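Local coordinates for coat protein (Papaya mosaic virus, PDB 4DOX) that forms the protein capsid of a flexible filamentous plant virus, its copies probably assembling in a helical array around the viral RNA, at residues Thr44-Ala48 with Ala49-Ala53; Ile84-Ser88 with Leu89-Ala93; Leu103-Phe106 with Cys107-Phe110; Asp142-Asp145 with Gly146-Asn149. All blocks are in the same frame, centred on the assembly; numbering follows the deposited sequence.

Interaction 1: Thr44-Ala48 with Ala49-Ala53; sequences TLMVA and AKVPA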
ATOM      1  N   THR A  44       7.404  12.801  -5.564  1.00 30.75           N
ATOM      2  CA  THR A  44       8.287  13.929  -5.885  1.00 31.25           C
ATOM      3  C   THR A  44       9.714  13.423  -5.916  1.00 31.03           C
ATOM      4  O   THR A  44      10.480  13.677  -6.870  1.00 31.96           O
ATOM      5  CB  THR A  44       8.125  15.148  -4.892  1.00 32.43           C
ATOM      6  OG1 THR A  44       6.794  15.686  -4.963  1.00 32.34           O
ATOM      7  CG2 THR A  44       9.093  16.236  -5.208  1.00 32.31           C
ATOM      8  N   LEU A  45      10.065  12.690  -4.876  1.00 30.05           N
ATOM      9  CA  LEU A  45      11.399  12.123  -4.781  1.00 31.00           C
ATOM     10  C   LEU A  45      11.667  11.087  -5.875  1.00 30.57           C
ATOM     11  O   LEU A  45      12.791  10.953  -6.347  1.00 30.68           O
ATOM     12  CB  LEU A  45      11.606  11.552  -3.389  1.00 30.70           C
ATOM     13  CG  LEU A  45      12.343  12.541  -2.472  1.00 34.14           C
ATOM     14  CD1 LEU A  45      11.526  13.736  -1.990  1.00 33.50           C
ATOM     15  CD2 LEU A  45      12.878  11.770  -1.289  1.00 34.85           C
ATOM     16  N   MET A  46      10.617  10.373  -6.285  1.00 29.69           N
ATOM     17  CA  MET A  46      10.740   9.374  -7.317  1.00 30.41           C
ATOM     18  C   MET A  46      11.065  10.030  -8.634  1.00 32.09           C
ATOM     19  O   MET A  46      11.921   9.550  -9.385  1.00 32.88           O
ATOM     20  CB  MET A  46       9.448   8.587  -7.466  1.00 29.32           C
ATOM     21  CG  MET A  46       9.384   7.392  -6.572  1.00 29.20           C
ATOM     22  SD  MET A  46       7.774   6.610  -6.648  1.00 33.29           S
ATOM     23  CE  MET A  46       7.989   5.318  -7.881  1.00 29.67           C
ATOM     24  N   VAL A  47      10.349  11.114  -8.922  1.00 32.58           N
ATOM     25  CA  VAL A  47      10.598  11.868 -10.133  1.00 34.40           C
ATOM     26  C   VAL A  47      12.031  12.421 -10.076  1.00 35.55           C
ATOM     27  O   VAL A  47      12.752  12.331 -11.051  1.00 36.89           O
ATOM     28  CB  VAL A  47       9.456  12.938 -10.420  1.00 35.43           C
ATOM     29  CG1 VAL A  47       9.878  14.030 -11.448  1.00 36.93           C
ATOM     30  CG2 VAL A  47       8.166  12.232 -10.882  1.00 33.60           C
ATOM     31  N   ALA A  48      12.463  12.937  -8.940  1.00 35.53           N
ATOM     32  CA  ALA A  48      13.801  13.482  -8.817  1.00 37.15           C
ATOM     33  C   ALA A  48      14.867  12.405  -9.022  1.00 38.05           C
ATOM     34  O   ALA A  48      15.954  12.673  -9.510  1.00 39.70           O
ATOM     35  CB  ALA A  48      13.968  14.144  -7.509  1.00 36.08           C
ATOM     36  N   ALA A  49      14.544  11.189  -8.616  1.00 36.89           N
ATOM     37  CA  ALA A  49      15.408  10.041  -8.766  1.00 37.60           C
ATOM     38  C   ALA A  49      15.410   9.548 -10.185  1.00 39.28           C
ATOM     39  O   ALA A  49      16.115   8.611 -10.506  1.00 39.80           O
ATOM     40  CB  ALA A  49      14.979   8.965  -7.865  1.00 35.60           C
ATOM     41  N   LYS A  50      14.751  10.300 -11.142  1.00 38.52           N
ATOM     42  CA  LYS A  50      14.610   9.908 -12.530  1.00 40.25           C
ATOM     43  C   LYS A  50      13.575   8.886 -13.003  1.00 36.38           C
ATOM     44  O   LYS A  50      13.739   8.265 -14.000  1.00 41.33           O
ATOM     45  CB  LYS A  50      15.975   9.672 -13.127  1.00 38.14           C
ATOM     46  CG  LYS A  50      16.687  10.901 -13.566  1.00 50.55           C
ATOM     47  CD  LYS A  50      17.311  11.651 -12.451  1.00 47.11           C
ATOM     48  CE  LYS A  50      18.304  12.622 -12.916  1.00 57.07           C
ATOM     49  NZ  LYS A  50      19.514  11.943 -13.421  1.00 61.84           N
ATOM     50  N   VAL A  51      12.596   8.670 -12.186  1.00 38.01           N
ATOM     51  CA  VAL A  51      11.443   7.899 -12.635  1.00 36.80           C
ATOM     52  C   VAL A  51      10.622   8.916 -13.407  1.00 38.18           C
ATOM     53  O   VAL A  51      10.428  10.016 -12.890  1.00 38.15           O
ATOM     54  CB  VAL A  51      10.579   7.395 -11.448  1.00 34.55           C
ATOM     55  CG1 VAL A  51       9.321   6.684 -11.935  1.00 33.32           C
ATOM     56  CG2 VAL A  51      11.352   6.480 -10.610  1.00 33.00           C
ATOM     57  N   PRO A  52      10.183   8.583 -14.649  1.00 39.40           N
ATOM     58  CA  PRO A  52       9.296   9.465 -15.448  1.00 40.78           C
ATOM     59  C   PRO A  52       8.017   9.765 -14.690  1.00 40.17           C
ATOM     60  O   PRO A  52       7.452   8.867 -14.101  1.00 39.56           O
ATOM     61  CB  PRO A  52       8.974   8.610 -16.689  1.00 40.89           C
ATOM     62  CG  PRO A  52      10.278   7.824 -16.925  1.00 41.87           C
ATOM     63  CD  PRO A  52      10.681   7.441 -15.455  1.00 39.99           C
ATOM     64  N   ALA A  53       7.572  11.013 -14.682  1.00 41.50           N
ATOM     65  CA  ALA A  53       6.327  11.372 -14.003  1.00 41.54           C
ATOM     66  C   ALA A  53       5.099  10.494 -14.412  1.00 41.85           C
ATOM     67  O   ALA A  53       4.315  10.027 -13.552  1.00 40.89           O
ATOM     68  CB  ALA A  53       6.038  12.861 -14.191  1.00 42.44           C
TER
HETATM   69  O   HOH W   1      12.063  12.141 -13.786  1.00 35.28           O

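Interaction 2: Ile84-Ser88 with Leu89-Ala93; sequences IPEIS and LAQLA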
ATOM      1  N   ILE A  84      13.387   0.711 -14.127  1.00 42.10           N
ATOM      2  CA  ILE A  84      14.209   1.914 -14.439  1.00 45.00           C
ATOM      3  C   ILE A  84      15.687   1.607 -14.138  1.00 47.61           C
ATOM      4  O   ILE A  84      16.021   1.143 -13.033  1.00 46.52           O
ATOM      5  CB  ILE A  84      13.749   3.257 -13.672  1.00 44.53           C
ATOM      6  CG1 ILE A  84      12.248   3.561 -13.791  1.00 41.62           C
ATOM      7  CG2 ILE A  84      14.570   4.473 -14.108  1.00 45.59           C
ATOM      8  CD1 ILE A  84      11.735   3.620 -15.212  1.00 42.72           C
ATOM      9  N   PRO A  85      16.584   1.848 -15.118  1.00 51.42           N
ATOM     10  CA  PRO A  85      17.957   1.399 -14.843  1.00 53.28           C
ATOM     11  C   PRO A  85      18.586   2.298 -13.816  1.00 54.91           C
ATOM     12  O   PRO A  85      18.314   3.523 -13.775  1.00 55.96           O
ATOM     13  CB  PRO A  85      18.674   1.557 -16.196  1.00 55.23           C
ATOM     14  CG  PRO A  85      17.558   1.754 -17.243  1.00 54.82           C
ATOM     15  CD  PRO A  85      16.470   2.465 -16.459  1.00 53.36           C
ATOM     16  N   GLU A  86      19.402   1.698 -12.964  1.00 55.97           N
ATOM     17  CA  GLU A  86      20.030   2.451 -11.867  1.00 57.31           C
ATOM     18  C   GLU A  86      19.047   2.979 -10.800  1.00 54.14           C
ATOM     19  O   GLU A  86      19.394   3.891 -10.027  1.00 54.80           O
ATOM     20  CB  GLU A  86      20.966   3.587 -12.396  1.00 60.67           C
ATOM     21  CG  GLU A  86      22.524   3.337 -12.184  1.00 67.64           C
ATOM     22  CD  GLU A  86      22.906   2.866 -10.724  1.00 74.09           C
ATOM     23  OE1 GLU A  86      22.126   3.161  -9.746  1.00 73.71           O
ATOM     24  OE2 GLU A  86      23.985   2.194 -10.579  1.00 76.57           O
ATOM     25  N   ILE A  87      17.836   2.412 -10.767  1.00 50.52           N
ATOM     26  CA  ILE A  87      16.987   2.478  -9.562  1.00 46.83           C
ATOM     27  C   ILE A  87      16.543   1.069  -9.210  1.00 43.41           C
ATOM     28  O   ILE A  87      15.817   0.466  -9.969  1.00 42.73           O
ATOM     29  CB  ILE A  87      15.765   3.409  -9.761  1.00 46.71           C
ATOM     30  CG1 ILE A  87      16.241   4.781 -10.220  1.00 49.30           C
ATOM     31  CG2 ILE A  87      15.036   3.629  -8.449  1.00 45.02           C
ATOM     32  CD1 ILE A  87      15.142   5.673 -10.683  1.00 52.16           C
ATOM     33  N   SER A  88      17.024   0.537  -8.088  1.00 40.64           N
ATOM     34  CA  SER A  88      16.662  -0.827  -7.615  1.00 37.09           C
ATOM     35  C   SER A  88      15.389  -0.742  -6.782  1.00 34.60           C
ATOM     36  O   SER A  88      14.990   0.350  -6.400  1.00 34.64           O
ATOM     37  CB  SER A  88      17.786  -1.412  -6.751  1.00 37.17           C
ATOM     38  OG  SER A  88      17.958  -0.649  -5.572  1.00 34.54           O
ATOM     39  N   LEU A  89      14.745  -1.872  -6.501  1.00 32.12           N
ATOM     40  CA  LEU A  89      13.583  -1.861  -5.612  1.00 29.56           C
ATOM     41  C   LEU A  89      13.993  -1.338  -4.229  1.00 29.24           C
ATOM     42  O   LEU A  89      13.263  -0.536  -3.608  1.00 27.76           O
ATOM     43  CB  LEU A  89      12.901  -3.233  -5.509  1.00 28.08           C
ATOM     44  CG  LEU A  89      12.311  -3.803  -6.815  1.00 29.84           C
ATOM     45  CD1 LEU A  89      11.633  -5.120  -6.606  1.00 28.96           C
ATOM     46  CD2 LEU A  89      11.353  -2.884  -7.575  1.00 28.56           C
ATOM     47  N   ALA A  90      15.168  -1.751  -3.754  1.00 28.99           N
ATOM     48  CA  ALA A  90      15.619  -1.275  -2.452  1.00 29.91           C
ATOM     49  C   ALA A  90      15.690   0.246  -2.432  1.00 30.08           C
ATOM     50  O   ALA A  90      15.382   0.854  -1.419  1.00 30.33           O
ATOM     51  CB  ALA A  90      16.963  -1.887  -2.029  1.00 30.69           C
ATOM     52  N   GLN A  91      16.099   0.856  -3.546  1.00 30.99           N
ATOM     53  CA  GLN A  91      16.172   2.323  -3.615  1.00 31.23           C
ATOM     54  C   GLN A  91      14.794   2.968  -3.490  1.00 29.83           C
ATOM     55  O   GLN A  91      14.630   3.945  -2.754  1.00 29.22           O
ATOM     56  CB  GLN A  91      16.909   2.788  -4.849  1.00 31.12           C
ATOM     57  CG  GLN A  91      18.395   2.468  -4.769  1.00 34.34           C
ATOM     58  CD  GLN A  91      19.172   2.938  -6.005  1.00 36.92           C
ATOM     59  OE1 GLN A  91      19.327   2.197  -7.003  1.00 37.28           O
ATOM     60  NE2 GLN A  91      19.625   4.185  -5.957  1.00 35.41           N
ATOM     61  N   LEU A  92      13.817   2.381  -4.173  1.00 28.89           N
ATOM     62  CA  LEU A  92      12.439   2.860  -4.109  1.00 28.48           C
ATOM     63  C   LEU A  92      11.906   2.726  -2.707  1.00 27.88           C
ATOM     64  O   LEU A  92      11.253   3.639  -2.224  1.00 28.74           O
ATOM     65  CB  LEU A  92      11.523   2.106  -5.080  1.00 28.19           C
ATOM     66  CG  LEU A  92      11.748   2.291  -6.589  1.00 30.18           C
ATOM     67  CD1 LEU A  92      10.703   1.456  -7.406  1.00 27.46           C
ATOM     68  CD2 LEU A  92      11.705   3.797  -6.977  1.00 31.01           C
ATOM     69  N   ALA A  93      12.221   1.611  -2.047  1.00 27.43           N
ATOM     70  CA  ALA A  93      11.828   1.385  -0.676  1.00 26.76           C
ATOM     71  C   ALA A  93      12.407   2.473   0.240  1.00 28.12           C
ATOM     72  O   ALA A  93      11.726   2.952   1.193  1.00 29.23           O
ATOM     73  CB  ALA A  93      12.259   0.027  -0.216  1.00 26.15           C
TER

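Interaction 3: Leu103-Phe106 with Cys107-Phe110; sequences LRKF and CRYF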
ATOM      1  N   LEU A 103       6.823   1.153   4.815  1.00 27.40           N
ATOM      2  CA  LEU A 103       6.687   0.408   3.582  1.00 26.03           C
ATOM      3  C   LEU A 103       5.308  -0.292   3.600  1.00 26.16           C
ATOM      4  O   LEU A 103       4.634  -0.457   2.554  1.00 25.30           O
ATOM      5  CB  LEU A 103       7.852  -0.574   3.508  1.00 25.86           C
ATOM      6  CG  LEU A 103       8.003  -1.587   2.385  1.00 26.01           C
ATOM      7  CD1 LEU A 103       7.975  -0.919   0.978  1.00 25.45           C
ATOM      8  CD2 LEU A 103       9.281  -2.347   2.613  1.00 24.91           C
ATOM      9  N   ARG A 104       4.867  -0.638   4.811  1.00 26.60           N
ATOM     10  CA  ARG A 104       3.626  -1.373   4.989  1.00 26.52           C
ATOM     11  C   ARG A 104       2.432  -0.522   4.606  1.00 25.81           C
ATOM     12  O   ARG A 104       1.537  -1.002   3.913  1.00 25.72           O
ATOM     13  CB  ARG A 104       3.505  -1.880   6.422  1.00 27.50           C
ATOM     14  CG  ARG A 104       2.095  -2.309   6.855  1.00 27.72           C
ATOM     15  CD  ARG A 104       1.734  -3.736   6.664  1.00 26.79           C
ATOM     16  NE  ARG A 104       2.855  -4.676   6.738  1.00 33.23           N
ATOM     17  CZ  ARG A 104       3.203  -5.427   7.796  1.00 33.90           C
ATOM     18  NH1 ARG A 104       2.554  -5.338   8.932  1.00 35.95           N
ATOM     19  NH2 ARG A 104       4.228  -6.267   7.715  1.00 31.06           N
ATOM     20  N   LYS A 105       2.433   0.734   5.050  1.00 25.13           N
ATOM     21  CA  LYS A 105       1.324   1.635   4.770  1.00 24.42           C
ATOM     22  C   LYS A 105       1.283   1.951   3.310  1.00 23.64           C
ATOM     23  O   LYS A 105       0.194   2.035   2.751  1.00 25.24           O
ATOM     24  CB  LYS A 105       1.389   2.929   5.606  1.00 24.57           C
ATOM     25  CG  LYS A 105       0.840   2.726   6.965  1.00 27.91           C
ATOM     26  CD  LYS A 105       1.277   3.808   7.913  1.00 34.40           C
ATOM     27  CE  LYS A 105       0.936   3.428   9.365  1.00 35.38           C
ATOM     28  NZ  LYS A 105       1.053   4.647  10.212  1.00 38.27           N
ATOM     29  N   PHE A 106       2.448   2.144   2.691  1.00 22.73           N
ATOM     30  CA  PHE A 106       2.529   2.415   1.269  1.00 22.19           C
ATOM     31  C   PHE A 106       1.955   1.243   0.443  1.00 22.85           C
ATOM     32  O   PHE A 106       1.202   1.449  -0.503  1.00 22.52           O
ATOM     33  CB  PHE A 106       3.993   2.614   0.881  1.00 22.71           C
ATOM     34  CG  PHE A 106       4.209   3.025  -0.578  1.00 20.74           C
ATOM     35  CD1 PHE A 106       4.647   2.099  -1.530  1.00 18.89           C
ATOM     36  CD2 PHE A 106       3.987   4.335  -0.992  1.00 20.77           C
ATOM     37  CE1 PHE A 106       4.845   2.468  -2.864  1.00 18.10           C
ATOM     38  CE2 PHE A 106       4.207   4.721  -2.353  1.00 21.34           C
ATOM     39  CZ  PHE A 106       4.640   3.778  -3.280  1.00 18.28           C
ATOM     40  N   CYS A 107       2.331   0.005   0.778  1.00 23.30           N
ATOM     41  CA  CYS A 107       1.796  -1.157   0.049  1.00 23.63           C
ATOM     42  C   CYS A 107       0.286  -1.249   0.245  1.00 23.67           C
ATOM     43  O   CYS A 107      -0.423  -1.568  -0.697  1.00 23.82           O
ATOM     44  CB  CYS A 107       2.498  -2.457   0.459  1.00 23.63           C
ATOM     45  SG  CYS A 107       4.289  -2.406   0.009  1.00 27.31           S
ATOM     46  N   ARG A 108      -0.191  -0.910   1.449  1.00 23.37           N
ATOM     47  CA  ARG A 108      -1.577  -1.031   1.794  1.00 23.31           C
ATOM     48  C   ARG A 108      -2.387  -0.123   0.897  1.00 24.06           C
ATOM     49  O   ARG A 108      -3.506  -0.473   0.525  1.00 23.95           O
ATOM     50  CB  ARG A 108      -1.787  -0.641   3.239  1.00 23.56           C
ATOM     51  CG  ARG A 108      -3.098  -1.128   3.768  1.00 23.83           C
ATOM     52  CD  ARG A 108      -3.262  -0.791   5.193  1.00 24.33           C
ATOM     53  NE  ARG A 108      -2.676  -1.800   6.062  1.00 26.00           N
ATOM     54  CZ  ARG A 108      -1.749  -1.556   6.977  1.00 23.24           C
ATOM     55  NH1 ARG A 108      -1.304  -0.321   7.139  1.00 21.55           N
ATOM     56  NH2 ARG A 108      -1.265  -2.552   7.712  1.00 21.68           N
ATOM     57  N   TYR A 109      -1.799   1.027   0.537  1.00 24.23           N
ATOM     58  CA  TYR A 109      -2.452   2.045  -0.286  1.00 24.66           C
ATOM     59  C   TYR A 109      -2.735   1.547  -1.712  1.00 25.44           C
ATOM     60  O   TYR A 109      -3.602   2.132  -2.428  1.00 26.29           O
ATOM     61  CB  TYR A 109      -1.593   3.330  -0.341  1.00 23.74           C
ATOM     62  CG  TYR A 109      -2.176   4.420  -1.227  1.00 25.16           C
ATOM     63  CD1 TYR A 109      -3.406   5.067  -0.900  1.00 27.40           C
ATOM     64  CD2 TYR A 109      -1.509   4.830  -2.377  1.00 26.11           C
ATOM     65  CE1 TYR A 109      -3.960   6.105  -1.709  1.00 26.61           C
ATOM     66  CE2 TYR A 109      -2.049   5.865  -3.211  1.00 28.15           C
ATOM     67  CZ  TYR A 109      -3.280   6.491  -2.865  1.00 28.88           C
ATOM     68  OH  TYR A 109      -3.794   7.469  -3.689  1.00 27.62           O
ATOM     69  N   PHE A 110      -1.980   0.506  -2.119  1.00 24.34           N
ATOM     70  CA  PHE A 110      -2.077  -0.080  -3.442  1.00 24.33           C
ATOM     71  C   PHE A 110      -2.619  -1.498  -3.385  1.00 25.06           C
ATOM     72  O   PHE A 110      -2.684  -2.177  -4.396  1.00 24.90           O
ATOM     73  CB  PHE A 110      -0.700  -0.114  -4.100  1.00 24.72           C
ATOM     74  CG  PHE A 110      -0.128   1.256  -4.377  1.00 23.79           C
ATOM     75  CD1 PHE A 110       0.788   1.838  -3.497  1.00 20.19           C
ATOM     76  CD2 PHE A 110      -0.521   1.969  -5.519  1.00 22.72           C
ATOM     77  CE1 PHE A 110       1.297   3.138  -3.741  1.00 23.21           C
ATOM     78  CE2 PHE A 110       0.003   3.267  -5.777  1.00 23.63           C
ATOM     79  CZ  PHE A 110       0.924   3.846  -4.891  1.00 20.26           C
TER

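Interaction 4: Asp142-Asp145 with Gly146-Asn149; sequences DFFD and GVEN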
ATOM      1  N   ASP A 142       0.753  -9.408   3.794  1.00 30.65           N
ATOM      2  CA  ASP A 142       0.603  -8.651   5.013  1.00 31.01           C
ATOM      3  C   ASP A 142      -0.049  -7.286   4.893  1.00 30.94           C
ATOM      4  O   ASP A 142      -0.070  -6.552   5.874  1.00 32.51           O
ATOM      5  CB  ASP A 142       1.917  -8.569   5.791  1.00 31.51           C
ATOM      6  CG  ASP A 142       2.982  -7.729   5.094  1.00 30.91           C
ATOM      7  OD1 ASP A 142       2.670  -6.964   4.153  1.00 29.61           O
ATOM      8  OD2 ASP A 142       4.153  -7.823   5.515  1.00 30.50           O
ATOM      9  N   PHE A 143      -0.577  -6.927   3.728  1.00 29.92           N
ATOM     10  CA  PHE A 143      -1.376  -5.708   3.621  1.00 29.52           C
ATOM     11  C   PHE A 143      -2.667  -6.000   2.893  1.00 30.16           C
ATOM     12  O   PHE A 143      -3.203  -5.152   2.151  1.00 30.07           O
ATOM     13  CB  PHE A 143      -0.605  -4.581   2.932  1.00 28.14           C
ATOM     14  CG  PHE A 143      -0.015  -4.965   1.613  1.00 27.81           C
ATOM     15  CD1 PHE A 143       1.146  -5.757   1.554  1.00 26.47           C
ATOM     16  CD2 PHE A 143      -0.600  -4.518   0.417  1.00 26.80           C
ATOM     17  CE1 PHE A 143       1.736  -6.100   0.309  1.00 26.79           C
ATOM     18  CE2 PHE A 143      -0.036  -4.862  -0.842  1.00 26.79           C
ATOM     19  CZ  PHE A 143       1.136  -5.660  -0.900  1.00 26.06           C
ATOM     20  N   PHE A 144      -3.148  -7.217   3.089  1.00 31.18           N
ATOM     21  CA  PHE A 144      -4.399  -7.632   2.545  1.00 32.54           C
ATOM     22  C   PHE A 144      -5.494  -6.704   3.050  1.00 34.02           C
ATOM     23  O   PHE A 144      -6.485  -6.477   2.325  1.00 35.44           O
ATOM     24  CB  PHE A 144      -4.644  -9.070   2.961  1.00 33.62           C
ATOM     25  CG  PHE A 144      -6.085  -9.521   2.871  1.00 36.14           C
ATOM     26  CD1 PHE A 144      -6.619  -9.996   1.654  1.00 37.44           C
ATOM     27  CD2 PHE A 144      -6.904  -9.514   4.005  1.00 36.65           C
ATOM     28  CE1 PHE A 144      -7.937 -10.441   1.568  1.00 37.91           C
ATOM     29  CE2 PHE A 144      -8.232  -9.952   3.932  1.00 38.59           C
ATOM     30  CZ  PHE A 144      -8.752 -10.415   2.718  1.00 40.32           C
ATOM     31  N   ASP A 145      -5.330  -6.153   4.265  1.00 34.37           N
ATOM     32  CA  ASP A 145      -6.377  -5.310   4.887  1.00 35.17           C
ATOM     33  C   ASP A 145      -6.606  -4.036   4.133  1.00 33.83           C
ATOM     34  O   ASP A 145      -7.490  -3.257   4.495  1.00 34.21           O
ATOM     35  CB  ASP A 145      -6.079  -4.934   6.365  1.00 36.92           C
ATOM     36  CG  ASP A 145      -4.617  -4.502   6.617  1.00 39.29           C
ATOM     37  OD1 ASP A 145      -4.241  -4.557   7.818  1.00 42.59           O
ATOM     38  OD2 ASP A 145      -3.849  -4.145   5.656  1.00 39.05           O
ATOM     39  N   GLY A 146      -5.791  -3.820   3.106  1.00 32.27           N
ATOM     40  CA  GLY A 146      -5.896  -2.641   2.266  1.00 31.48           C
ATOM     41  C   GLY A 146      -6.856  -2.868   1.118  1.00 31.73           C
ATOM     42  O   GLY A 146      -7.342  -1.888   0.521  1.00 31.69           O
ATOM     43  N   VAL A 147      -7.141  -4.143   0.807  1.00 31.48           N
ATOM     44  CA  VAL A 147      -7.916  -4.482  -0.407  1.00 32.02           C
ATOM     45  C   VAL A 147      -9.320  -3.849  -0.447  1.00 33.41           C
ATOM     46  O   VAL A 147      -9.771  -3.324  -1.491  1.00 32.52           O
ATOM     47  CB  VAL A 147      -8.026  -5.989  -0.641  1.00 32.34           C
ATOM     48  CG1 VAL A 147      -9.035  -6.293  -1.741  1.00 32.32           C
ATOM     49  CG2 VAL A 147      -6.660  -6.591  -1.014  1.00 31.70           C
ATOM     50  N   GLU A 148      -9.996  -3.894   0.698  1.00 34.64           N
ATOM     51  CA  GLU A 148     -11.334  -3.360   0.780  1.00 36.23           C
ATOM     52  C   GLU A 148     -11.357  -1.990   1.430  1.00 35.56           C
ATOM     53  O   GLU A 148     -12.416  -1.539   1.837  1.00 36.59           O
ATOM     54  CB  GLU A 148     -12.273  -4.340   1.491  1.00 37.91           C
ATOM     55  CG  GLU A 148     -12.458  -5.671   0.741  1.00 41.54           C
ATOM     56  CD  GLU A 148     -13.413  -6.680   1.451  1.00 47.51           C
ATOM     57  OE1 GLU A 148     -13.154  -7.131   2.603  1.00 49.42           O
ATOM     58  OE2 GLU A 148     -14.423  -7.061   0.819  1.00 50.68           O
ATOM     59  N   ASN A 149     -10.206  -1.325   1.516  1.00 33.81           N
ATOM     60  CA  ASN A 149     -10.183   0.043   1.984  1.00 33.47           C
ATOM     61  C   ASN A 149     -10.547   1.032   0.854  1.00 34.22           C
ATOM     62  O   ASN A 149      -9.826   1.147  -0.156  1.00 35.28           O
ATOM     63  CB  ASN A 149      -8.822   0.349   2.561  1.00 32.56           C
ATOM     64  CG  ASN A 149      -8.829   1.562   3.462  1.00 32.40           C
ATOM     65  OD1 ASN A 149      -9.284   2.638   3.068  1.00 32.58           O
ATOM     66  ND2 ASN A 149      -8.328   1.403   4.663  1.00 29.13           N
TER
HETATM   67  O   HOH W   2      -9.540  -5.661   2.942  1.00 28.47           O
HETATM   68  O   HOH W   3      -7.178  -0.764   5.441  1.00 16.47           O

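Interaction 1: Thr44-Ala48 with Ala49-Ala53
Met46 O accepts from Val51 N (3.0 Å) and Val47 O from Lys50 N (2.9 Å), the pair of bonds that defines a Schellman motif at the C-terminal end of helix 36-48. Just ahead of them, Ala49 N still reaches back to Leu45 O in the ordinary helical way, and Ala49 is the first residue to leave the helix. Lys50 supplies the reversal: its positive phi (79°) swings the chain round, and its N-H comes to Val47 O from well above the carbonyl plane, whereas Val51 N lies closer to the carbonyl plane of Met46, tilted 25° from it. Apolar contacts accompany the turn. One branch of Val51, CG2, lies 4.2 Å from Met46 CB, and the two side chains continue together onto Val59 of helix 56-70, while Met46 also touches Ile95 of helix 89-98. CG2 of Val47 lies 4.0 Å from CB of Ala53, a methyl set beside the backbone N with CG1 anti to it (chi1 163°). A water donates to both Val47 O and Val51 O and so ties the last helical turn to the departing chain. The alpha hydrogen of Val47 also points almost straight at Val51 O, with Val47 CA 3.3 Å from that oxygen.

Interaction 2: Ile84-Ser88 with Leu89-Ala93
Gln91 OE1 takes the N-H of Ser88 at 3.0 Å, with the donor 36° out of the amide's carbonyl plane, and the backbone N of Gln91 returns a bond to Ser88 OG at 3.1 Å. This reciprocal pair is a capping box, with Ser88 as the N-cap of helix 89-98. Each residue thus uses its side chain to satisfy the other's main-chain N-H, at a point where the first turn of a helix has no preceding carbonyls to do so. Ser88 OG is placed for this by a chi1 of 64°, which sets it between the backbone N and the carbonyl carbon. Gln91 bends back toward the cap with CG beside its own backbone N, and the chain then runs extended to the amide, its CG passing 3.2 Å from Ser88 OG. The helix proper starts with Leu92 N bonded to Ser88 O (3.2 Å), while Gln91 N makes a weaker second approach to that carbonyl.

On the buried flank, Ile87 and Leu92 cross at about a right angle, methyl CG2 of Ile87 meeting CD2 of Leu92 at 3.6 Å. This is the sequence spacing of a hydrophobic staple, one residue before the cap against one inside the helix. Ahead of the cap, a type II beta turn from Ile84 to Ile87 brings the chain in, with Ile87 N bonded to Ile84 O.

Helix 56-70 receives the inner side of this helix start, Leu89 on Glu62 and Phe66 and Leu92 on Val59, and Ile87 rests on Val51 in the loop leading from helix 36-48 into helix 56-70.

Interaction 3: Leu103-Phe106 with Cys107-Phe110
The ring of Phe106 has CE1 of Phe110 over one face, 3.4 Å above its plane and offset toward the rim, in an i to i+4 aromatic contact along the short helix 103-108 and the residues that follow. With the planes 59° apart and the centroids at 4.9 Å, the pair is oblique. At the edge of the Phe110 ring, near its plane, sits the carbonyl oxygen Phe106 O, and one face of the same ring has Tyr109 CD2 above it. Phe106 gets its ring there by carrying CG anti to the backbone N (chi1 -175°), whereas Phe110 has CG beside its backbone N, which brings CE1 over the Phe106 ring.

On the other side of the helix, two arginines lie one turn apart. The guanidinium of Arg108 has Arg104 O over one face and Lys105 CG at an edge, and the aliphatic part of Arg104 lies against it, with CD of Arg104 3.4 Å from NH2 of Arg108. The two guanidinium planes stand 83° apart, and each group is drawn to its own carboxylate: Arg104 NH2 pairs with Asp142 and Arg108 NE with Asp145. With an acid for each arginine, the cluster is probably close to balanced in charge.

Backbone bonds run i to i+4 from Cys107 N to Leu103 O through to Tyr109 N to Lys105 O, the last joined by a weak bond to Phe106 O. Helix 56-70 is packed against this stretch, Leu103 on Leu63, Phe106 on Ala60 and, farther along, Phe110 on Val64. On that side CD1 of Leu103 also touches Cys107 SG at 4.1 Å.

Interaction 4: Asp142-Asp145 with Gly146-Asn149
Phe144 O receives Val147 N at 2.9 Å in an almost straight bond (168° at the hydrogen), and this i to i+3 link, within a short 3-10 segment beginning at Phe144, leads straight into a type I beta turn from Gly146 to Asn149. The donor lies well above the carbonyl plane. CG2 of Val147 lies near the same oxygen, standing beside its own backbone N while CG1 is anti to it (chi1 170°). The same methyl reaches obliquely toward the Phe144 ring, 4.3 Å from CD1.

Two waters fasten the segment to the turn. One donates to Phe144 O and accepts from Glu148 N at 2.9 Å. The other donates to Asp145 O and accepts from ND2 of Asn149, bridging main chain and side chain, while Asn149 OD1 takes the N-H of Ala151. OD2 of Asp145 forms a salt bridge with Arg108.

Val147 presses on Ala111 and Trp115 of helix 111-118, and Phe143 on Ala111 and Ile114 of the same helix. Phe144 turns instead toward helix 165-172, touching Arg168 and Asn171, where Glu148 is salt-bridged to Arg168. This irregular segment thus touches helices 111-118 and 165-172 and, where Phe143 meets Cys107 and Arg108, helix 103-108.

The four contacts fall into two touching pairs. Interactions 1 and 2, a helix end and a helix start with centres 11 Å apart, meet through Ile87 CD1 on Val51 CG2 (3.9 Å) and Pro52 CD on Ile84 CD1 (4.0 Å). Interactions 3 and 4 lie nearer the centre of the folded chain, 9 Å apart between centres, and are joined by two salt bridges of 2.7 Å, Arg108 NE to Asp145 OD2 and Arg104 NH2 to Asp142 OD2. Helix 56-70 spans the pairs, touched by side chains of interactions 1, 2 and 3. Interactions 1 and 4 are farthest apart, about 26 Å between centres.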